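Local coordinates for xylanase Y (Bacillus halodurans, PDB 1WU4), which hydrolyses xylooligosaccharides of three or more units, releasing xylose from the reducing end with inversion of anomeric configuration, at residues A[47-52]-A[88-93]. The protein carries 1 engineered substitution. Sequence-based numbering, arbitrary orientation.
Sequences KIYYEV and FDRIWN
Glu-51 and Arg-90 stack where strand 49-52, half of a two-stranded antiparallel hairpin with 56-59, packs against helix 85-99 of the (alpha/alpha)6 barrel of glycoside hydrolase family 8. The segment axes cross at 80°, 9.6 Å apart, so the contact falls to a few long side chains. Charge comes first: the carboxylate and guanidinium planes lie 26° apart, and Glu-51 CG sits over one guanidinium face, 3.1 Å from Arg-90 NH1. Glu-51 OE2 is 3.3 Å from Arg-90 NE but well out of the guanidinium plane, so no N-H points at it and the salt bridge rests on charge alone. A water supplies the directional link, accepting from Arg-90 NE at 2.9 Å and donating to Glu-51 OE2. The arginine chain, extended from CG to NE, carries NH1 to the hairpin end, where the carbonyls of Gly-53 and Leu-56 accept its hydrogen bonds. Were Arg-90 cut back to an alanine, those carbonyls would probably lose this donor and Glu-51 its opposite charge. Apolar packing is slighter: Tyr-49 CE1 meets Ile-91 CG1 at 3.9 Å, while Ile-91 also touches Leu-59 and Met-72, joining hairpin, helix 85-99 and helix 69-81. Tyr-49 chi1 of 167°, setting CG anti to N, brings the phenol beside Arg-90, whose CD lies at the ring edge; Tyr-49 OH donates to the anti lone pair of Glu-51 OE2 at 2.9 Å.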
loop_
_atom_site.group_PDB
_atom_site.type_symbol
_atom_site.label_atom_id
_atom_site.label_comp_id
_atom_site.label_asym_id
_atom_site.label_seq_id
_atom_site.Cartn_x
_atom_site.Cartn_y
_atom_site.Cartn_z
ATOM N N LYS A 47 5.775 -1.647 18.140
ATOM C CA LYS A 47 5.614 -0.163 18.007
ATOM C C LYS A 47 6.482 0.360 16.869
ATOM O O LYS A 47 7.691 0.126 16.847
ATOM C CB LYS A 47 6.023 0.522 19.308
ATOM C CG LYS A 47 5.916 2.039 19.248
ATOM C CD LYS A 47 6.785 2.697 20.299
ATOM C CE LYS A 47 6.701 4.205 20.231
ATOM N NZ LYS A 47 7.627 4.865 21.194
ATOM N N ILE A 48 5.864 1.079 15.938
ATOM C CA ILE A 48 6.589 1.612 14.791
ATOM C C ILE A 48 6.440 3.124 14.615
ATOM O O ILE A 48 7.118 3.722 13.781
ATOM C CB ILE A 48 6.139 0.917 13.489
ATOM C CG1 ILE A 48 4.639 1.135 13.279
ATOM C CG2 ILE A 48 6.454 -0.573 13.571
ATOM C CD1 ILE A 48 4.094 0.512 12.005
ATOM N N TYR A 49 5.551 3.736 15.391
ATOM C CA TYR A 49 5.320 5.176 15.314
ATOM C C TYR A 49 6.000 5.891 16.475
ATOM O O TYR A 49 5.828 5.512 17.633
ATOM C CB TYR A 49 3.814 5.465 15.334
ATOM C CG TYR A 49 3.453 6.919 15.560
ATOM C CD1 TYR A 49 3.763 7.897 14.614
ATOM C CD2 TYR A 49 2.806 7.317 16.730
ATOM C CE1 TYR A 49 3.438 9.235 14.829
ATOM C CE2 TYR A 49 2.477 8.647 16.956
ATOM C CZ TYR A 49 2.795 9.602 16.002
ATOM O OH TYR A 49 2.467 10.921 16.223
ATOM N N TYR A 50 6.759 6.935 16.157
ATOM C CA TYR A 50 7.480 7.708 17.166
ATOM C C TYR A 50 7.114 9.184 17.113
ATOM O O TYR A 50 7.126 9.809 16.051
ATOM C CB TYR A 50 8.985 7.533 16.966
ATOM C CG TYR A 50 9.446 6.114 17.197
ATOM C CD1 TYR A 50 9.832 5.682 18.466
ATOM C CD2 TYR A 50 9.455 5.189 16.156
ATOM C CE1 TYR A 50 10.214 4.362 18.691
ATOM C CE2 TYR A 50 9.831 3.868 16.370
ATOM C CZ TYR A 50 10.209 3.460 17.638
ATOM O OH TYR A 50 10.577 2.153 17.852
ATOM N N GLU A 51 6.792 9.739 18.274
ATOM C CA GLU A 51 6.414 11.138 18.372
ATOM C C GLU A 51 7.621 11.997 18.741
ATOM O O GLU A 51 8.418 11.626 19.603
ATOM C CB GLU A 51 5.312 11.292 19.419
ATOM C CG GLU A 51 4.177 12.200 18.995
ATOM C CD GLU A 51 2.877 11.862 19.696
ATOM O OE1 GLU A 51 2.833 11.944 20.942
ATOM O OE2 GLU A 51 1.900 11.508 19.000
ATOM N N VAL A 52 7.750 13.140 18.076
ATOM C CA VAL A 52 8.853 14.060 18.329
ATOM C C VAL A 52 8.293 15.450 18.610
ATOM O O VAL A 52 7.571 16.013 17.789
ATOM C CB VAL A 52 9.805 14.138 17.115
ATOM C CG1 VAL A 52 10.964 15.075 17.421
ATOM C CG2 VAL A 52 10.321 12.751 16.769
ATOM N N PHE A 88 -1.751 12.093 12.133
ATOM C CA PHE A 88 -1.649 12.372 10.705
ATOM C C PHE A 88 -0.784 13.605 10.461
ATOM O O PHE A 88 0.156 13.570 9.667
ATOM C CB PHE A 88 -3.043 12.617 10.122
ATOM C CG PHE A 88 -3.062 12.773 8.627
ATOM C CD1 PHE A 88 -3.418 11.702 7.809
ATOM C CD2 PHE A 88 -2.731 13.987 8.033
ATOM C CE1 PHE A 88 -3.446 11.840 6.422
ATOM C CE2 PHE A 88 -2.754 14.135 6.646
ATOM C CZ PHE A 88 -3.114 13.058 5.838
ATOM N N ASP A 89 -1.116 14.695 11.147
ATOM C CA ASP A 89 -0.389 15.953 10.998
ATOM C C ASP A 89 1.070 15.871 11.436
ATOM O O ASP A 89 1.938 16.482 10.817
ATOM C CB ASP A 89 -1.110 17.066 11.762
ATOM C CG ASP A 89 -2.393 17.503 11.079
ATOM O OD1 ASP A 89 -3.165 18.279 11.685
ATOM O OD2 ASP A 89 -2.629 17.075 9.926
ATOM N N ARG A 90 1.342 15.124 12.501
ATOM C CA ARG A 90 2.714 14.976 12.969
ATOM C C ARG A 90 3.562 14.305 11.886
ATOM O O ARG A 90 4.681 14.733 11.603
ATOM C CB ARG A 90 2.758 14.141 14.252
ATOM C CG ARG A 90 2.419 14.912 15.528
ATOM C CD ARG A 90 2.337 13.964 16.718
ATOM N NE ARG A 90 2.080 14.648 17.984
ATOM C CZ ARG A 90 3.011 15.253 18.715
ATOM N NH1 ARG A 90 4.275 15.265 18.315
ATOM N NH2 ARG A 90 2.676 15.840 19.858
ATOM N N ILE A 91 3.015 13.259 11.272
ATOM C CA ILE A 91 3.722 12.526 10.226
ATOM C C ILE A 91 3.879 13.356 8.950
ATOM O O ILE A 91 4.965 13.424 8.372
ATOM C CB ILE A 91 2.981 11.211 9.881
ATOM C CG1 ILE A 91 2.976 10.281 11.099
ATOM C CG2 ILE A 91 3.648 10.529 8.691
ATOM C CD1 ILE A 91 2.111 9.043 10.926
ATOM N N TRP A 92 2.793 13.983 8.511
ATOM C CA TRP A 92 2.825 14.796 7.301
ATOM C C TRP A 92 3.782 15.978 7.477
ATOM O O TRP A 92 4.502 16.347 6.552
ATOM C CB TRP A 92 1.410 15.286 6.979
ATOM C CG TRP A 92 1.298 16.171 5.771
ATOM C CD1 TRP A 92 0.633 17.360 5.700
ATOM C CD2 TRP A 92 1.830 15.931 4.457
ATOM N NE1 TRP A 92 0.714 17.876 4.430
ATOM C CE2 TRP A 92 1.441 17.020 3.646
ATOM C CE3 TRP A 92 2.593 14.902 3.886
ATOM C CZ2 TRP A 92 1.790 17.115 2.293
ATOM C CZ3 TRP A 92 2.940 14.997 2.536
ATOM C CH2 TRP A 92 2.536 16.098 1.758
ATOM N N ASN A 93 3.795 16.560 8.671
ATOM C CA ASN A 93 4.679 17.685 8.946
ATOM C C ASN A 93 6.143 17.247 8.824
ATOM O O ASN A 93 6.955 17.941 8.211
ATOM C CB ASN A 93 4.397 18.244 10.344
ATOM C CG ASN A 93 5.113 19.556 10.602
ATOM O OD1 ASN A 93 5.168 20.428 9.732
ATOM N ND2 ASN A 93 5.652 19.710 11.807
HETATM O O HOH W 1 -0.333 13.160 18.788
#